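Local atomic coordinates of lysozyme (Meretrix lusoria, PDB entry 3AYQ), a protein that hydrolyses the beta-1,4 linkages of bacterial peptidoglycan, lysing the Gram-positive Micrococcus luteus, and also cleaves chitin oligosaccharides. Residues Glu42-Asp47 with Asn71-Tyr76. Sequence-based numbering, arbitrary orientation.
With NAG (2-acetamido-2-deoxy-beta-D-glucopyranose), chain B; NAG (2-acetamido-2-deoxy-beta-D-glucopyranose), chain C; NAG (2-acetamido-2-deoxy-beta-D-glucopyranose), chain D.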
loop_
_atom_site.group_PDB
_atom_site.type_symbol
_atom_site.label_atom_id
_atom_site.label_comp_id
_atom_site.label_asym_id
_atom_site.label_seq_id
_atom_site.Cartn_x
_atom_site.Cartn_y
_atom_site.Cartn_z
ATOM N N GLU A 42 -9.065 3.642 -6.871
ATOM C CA GLU A 42 -10.262 4.210 -6.256
ATOM C C GLU A 42 -10.966 3.283 -5.268
ATOM O O GLU A 42 -11.391 3.724 -4.202
ATOM C CB GLU A 42 -11.254 4.654 -7.340
ATOM C CG GLU A 42 -12.519 5.302 -6.796
ATOM C CD GLU A 42 -13.438 5.798 -7.896
ATOM O OE1 GLU A 42 -13.683 5.039 -8.857
ATOM O OE2 GLU A 42 -13.924 6.944 -7.798
ATOM N N ALA A 43 -11.092 2.004 -5.616
ATOM C CA ALA A 43 -11.764 1.046 -4.738
ATOM C C ALA A 43 -11.049 0.917 -3.399
ATOM O O ALA A 43 -11.683 0.775 -2.354
ATOM C CB ALA A 43 -11.844 -0.315 -5.417
ATOM N N TYR A 44 -9.722 0.954 -3.442
ATOM C CA TYR A 44 -8.894 0.851 -2.244
ATOM C C TYR A 44 -9.145 2.090 -1.387
ATOM O O TYR A 44 -9.305 2.003 -0.166
ATOM C CB TYR A 44 -7.420 0.771 -2.669
ATOM C CG TYR A 44 -6.400 0.542 -1.569
ATOM C CD1 TYR A 44 -6.001 1.579 -0.732
ATOM C CD2 TYR A 44 -5.778 -0.700 -1.419
ATOM C CE1 TYR A 44 -4.998 1.394 0.226
ATOM C CE2 TYR A 44 -4.778 -0.899 -0.464
ATOM C CZ TYR A 44 -4.389 0.154 0.351
ATOM O OH TYR A 44 -3.380 -0.024 1.274
ATOM N N TRP A 45 -9.191 3.240 -2.048
ATOM C CA TRP A 45 -9.424 4.508 -1.380
ATOM C C TRP A 45 -10.795 4.521 -0.712
ATOM O O TRP A 45 -10.959 5.078 0.368
ATOM C CB TRP A 45 -9.322 5.648 -2.393
ATOM C CG TRP A 45 -9.639 6.985 -1.823
ATOM C CD1 TRP A 45 -8.844 7.747 -1.014
ATOM C CD2 TRP A 45 -10.847 7.722 -2.014
ATOM N NE1 TRP A 45 -9.487 8.919 -0.691
ATOM C CE2 TRP A 45 -10.719 8.929 -1.290
ATOM C CE3 TRP A 45 -12.029 7.480 -2.725
ATOM C CZ2 TRP A 45 -11.732 9.899 -1.259
ATOM C CZ3 TRP A 45 -13.038 8.443 -2.693
ATOM C CH2 TRP A 45 -12.880 9.636 -1.962
ATOM N N ILE A 46 -11.779 3.915 -1.371
ATOM C CA ILE A 46 -13.126 3.838 -0.819
ATOM C C ILE A 46 -13.081 2.947 0.418
ATOM O O ILE A 46 -13.588 3.309 1.478
ATOM C CB ILE A 46 -14.116 3.236 -1.842
ATOM C CG1 ILE A 46 -14.308 4.210 -3.006
ATOM C CG2 ILE A 46 -15.442 2.905 -1.169
ATOM C CD1 ILE A 46 -15.268 3.716 -4.069
ATOM N N ASP A 47 -12.446 1.786 0.283
ATOM C CA ASP A 47 -12.354 0.846 1.395
ATOM C C ASP A 47 -11.577 1.372 2.605
ATOM O O ASP A 47 -11.839 0.950 3.730
ATOM C CB ASP A 47 -11.757 -0.484 0.914
ATOM C CG ASP A 47 -12.787 -1.383 0.232
ATOM O OD1 ASP A 47 -13.864 -0.881 -0.157
ATOM O OD2 ASP A 47 -12.517 -2.597 0.074
ATOM N N ASN A 71 -5.358 2.564 7.322
ATOM C CA ASN A 71 -6.755 2.186 7.513
ATOM C C ASN A 71 -7.125 0.902 6.769
ATOM O O ASN A 71 -7.939 0.108 7.249
ATOM C CB ASN A 71 -7.687 3.322 7.063
ATOM C CG ASN A 71 -7.570 4.560 7.936
ATOM O OD1 ASN A 71 -7.080 4.498 9.060
ATOM N ND2 ASN A 71 -8.044 5.694 7.421
ATOM N N TYR A 72 -6.537 0.698 5.596
ATOM C CA TYR A 72 -6.828 -0.501 4.812
ATOM C C TYR A 72 -6.328 -1.749 5.527
ATOM O O TYR A 72 -6.988 -2.788 5.522
ATOM C CB TYR A 72 -6.171 -0.405 3.436
ATOM C CG TYR A 72 -6.687 -1.398 2.421
ATOM C CD1 TYR A 72 -6.110 -2.659 2.288
ATOM C CD2 TYR A 72 -7.743 -1.062 1.571
ATOM C CE1 TYR A 72 -6.569 -3.561 1.328
ATOM C CE2 TYR A 72 -8.210 -1.956 0.614
ATOM C CZ TYR A 72 -7.619 -3.200 0.496
ATOM O OH TYR A 72 -8.074 -4.071 -0.464
ATOM N N MET A 73 -5.154 -1.650 6.139
ATOM C CA MET A 73 -4.589 -2.790 6.848
ATOM C C MET A 73 -5.336 -3.054 8.154
ATOM O O MET A 73 -5.471 -4.199 8.583
ATOM C CB MET A 73 -3.095 -2.558 7.110
ATOM C CG MET A 73 -2.272 -2.363 5.838
ATOM S SD MET A 73 -2.624 -3.632 4.589
ATOM C CE MET A 73 -2.105 -2.793 3.085
ATOM N N LYS A 74 -5.833 -1.997 8.787
ATOM C CA LYS A 74 -6.579 -2.168 10.029
ATOM C C LYS A 74 -7.892 -2.869 9.704
ATOM O O LYS A 74 -8.420 -3.641 10.502
ATOM C CB LYS A 74 -6.875 -0.813 10.671
ATOM C CG LYS A 74 -7.528 -0.911 12.048
ATOM C CD LYS A 74 -6.582 -1.523 13.068
ATOM C CE LYS A 74 -7.204 -1.552 14.451
ATOM N NZ LYS A 74 -7.516 -0.179 14.938
ATOM N N ARG A 75 -8.415 -2.596 8.514
ATOM C CA ARG A 75 -9.671 -3.190 8.090
ATOM C C ARG A 75 -9.569 -4.636 7.610
ATOM O O ARG A 75 -10.388 -5.473 7.987
ATOM C CB ARG A 75 -10.308 -2.338 6.985
ATOM C CG ARG A 75 -11.582 -2.937 6.417
ATOM C CD ARG A 75 -12.266 -2.002 5.439
ATOM N NE ARG A 75 -13.586 -2.505 5.071
ATOM C CZ ARG A 75 -14.494 -1.808 4.397
ATOM N NH1 ARG A 75 -14.233 -0.568 4.008
ATOM N NH2 ARG A 75 -15.671 -2.353 4.124
ATOM N N TYR A 76 -8.553 -4.933 6.807
ATOM C CA TYR A 76 -8.404 -6.267 6.230
ATOM C C TYR A 76 -7.317 -7.232 6.707
ATOM O O TYR A 76 -7.533 -8.441 6.711
ATOM C CB TYR A 76 -8.272 -6.134 4.712
ATOM C CG TYR A 76 -9.515 -5.621 4.027
ATOM C CD1 TYR A 76 -10.734 -6.282 4.171
ATOM C CD2 TYR A 76 -9.472 -4.490 3.209
ATOM C CE1 TYR A 76 -11.878 -5.833 3.516
ATOM C CE2 TYR A 76 -10.610 -4.034 2.549
ATOM C CZ TYR A 76 -11.809 -4.712 2.706
ATOM O OH TYR A 76 -12.932 -4.282 2.038
HETATM C C1 NAG B . -9.101 -4.963 -5.049
HETATM C C2 NAG B . -9.972 -6.241 -5.060
HETATM C C3 NAG B . -11.446 -5.941 -4.736
HETATM C C4 NAG B . -11.607 -4.999 -3.544
HETATM C C5 NAG B . -10.631 -3.822 -3.724
HETATM C C6 NAG B . -10.739 -2.780 -2.608
HETATM C C7 NAG B . -9.287 -8.159 -6.334
HETATM C C8 NAG B . -9.266 -8.846 -7.651
HETATM N N2 NAG B . -9.872 -6.971 -6.310
HETATM O O3 NAG B . -12.201 -7.097 -4.503
HETATM O O4 NAG B . -13.023 -4.582 -3.595
HETATM O O5 NAG B . -9.305 -4.265 -3.862
HETATM O O6 NAG B . -10.598 -3.376 -1.355
HETATM O O7 NAG B . -8.784 -8.669 -5.372
HETATM C C1 NAG C . -4.268 -3.449 -6.350
HETATM C C2 NAG C . -5.139 -2.647 -5.365
HETATM C C3 NAG C . -6.230 -3.506 -4.705
HETATM C C4 NAG C . -7.004 -4.382 -5.698
HETATM C C5 NAG C . -6.012 -5.042 -6.668
HETATM C C6 NAG C . -6.744 -5.866 -7.740
HETATM C C7 NAG C . -4.328 -0.574 -4.346
HETATM C C8 NAG C . -3.352 0.038 -3.374
HETATM N N2 NAG C . -4.358 -1.897 -4.402
HETATM O O3 NAG C . -7.147 -2.743 -3.947
HETATM O O4 NAG C . -7.720 -5.210 -5.202
HETATM O O5 NAG C . -5.108 -4.126 -7.260
HETATM O O6 NAG C . -7.184 -5.086 -8.826
HETATM O O7 NAG C . -4.990 0.151 -5.042
HETATM C C1 NAG D . -13.590 -4.823 -2.356
HETATM C C2 NAG D . -14.918 -4.075 -2.270
HETATM C C3 NAG D . -15.644 -4.458 -0.966
HETATM C C4 NAG D . -15.749 -5.969 -0.834
HETATM C C5 NAG D . -14.368 -6.605 -0.966
HETATM C C6 NAG D . -14.501 -8.138 -0.972
HETATM C C7 NAG D . -15.077 -1.835 -3.379
HETATM C C8 NAG D . -15.028 -0.352 -3.118
HETATM N N2 NAG D . -14.742 -2.634 -2.367
HETATM O O3 NAG D . -16.927 -3.908 -0.991
HETATM O O4 NAG D . -16.318 -6.320 0.391
HETATM O O5 NAG D . -13.753 -6.203 -2.174
HETATM O O6 NAG D . -15.208 -8.542 -2.123
HETATM O O7 NAG D . -15.373 -2.237 -4.482
#
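Tyr-44 and Tyr-72 lie ring on ring in an offset stack, centroids 3.8 Å apart and planes only 6° from parallel. CG of each tyrosine lies anti to its own backbone N (chi1 -175° in Tyr-44), which brings Tyr-44 in from the side of its helix so that its ring faces that of Tyr-72. Sugar and protein sandwich Tyr-44: the acetamide methyl C8 of NAG (chain C) sits over its other face, toward the rim, 3.2 Å from CD2. Its hydroxyl, brushed by the methyl of Met-73, is hydrogen-bonded to His-93.

The polar half centres on Asp-47. Tyr-76 OH donates to its OD2 at 2.6 Å, coming from above the carboxylate plane, and O6 of NAG (chain B) donates to the same OD2. Tyr-72 OH in turn donates a hydrogen bond to that O6 (2.8 Å), while OD1 accepts a hydrogen bond from N2 of NAG (chain D) at 3.0 Å. On the backbone side, the extended Arg-75 lays NH1 in the carbonyl plane of Asp-47 O, on a lone pair, 2.8 Å away.

The segments 42-47 and 71-76, their axes at 72°, thus form one wall of the saccharide-binding cleft of this I-type lysozyme, with three NAG units lined up along it.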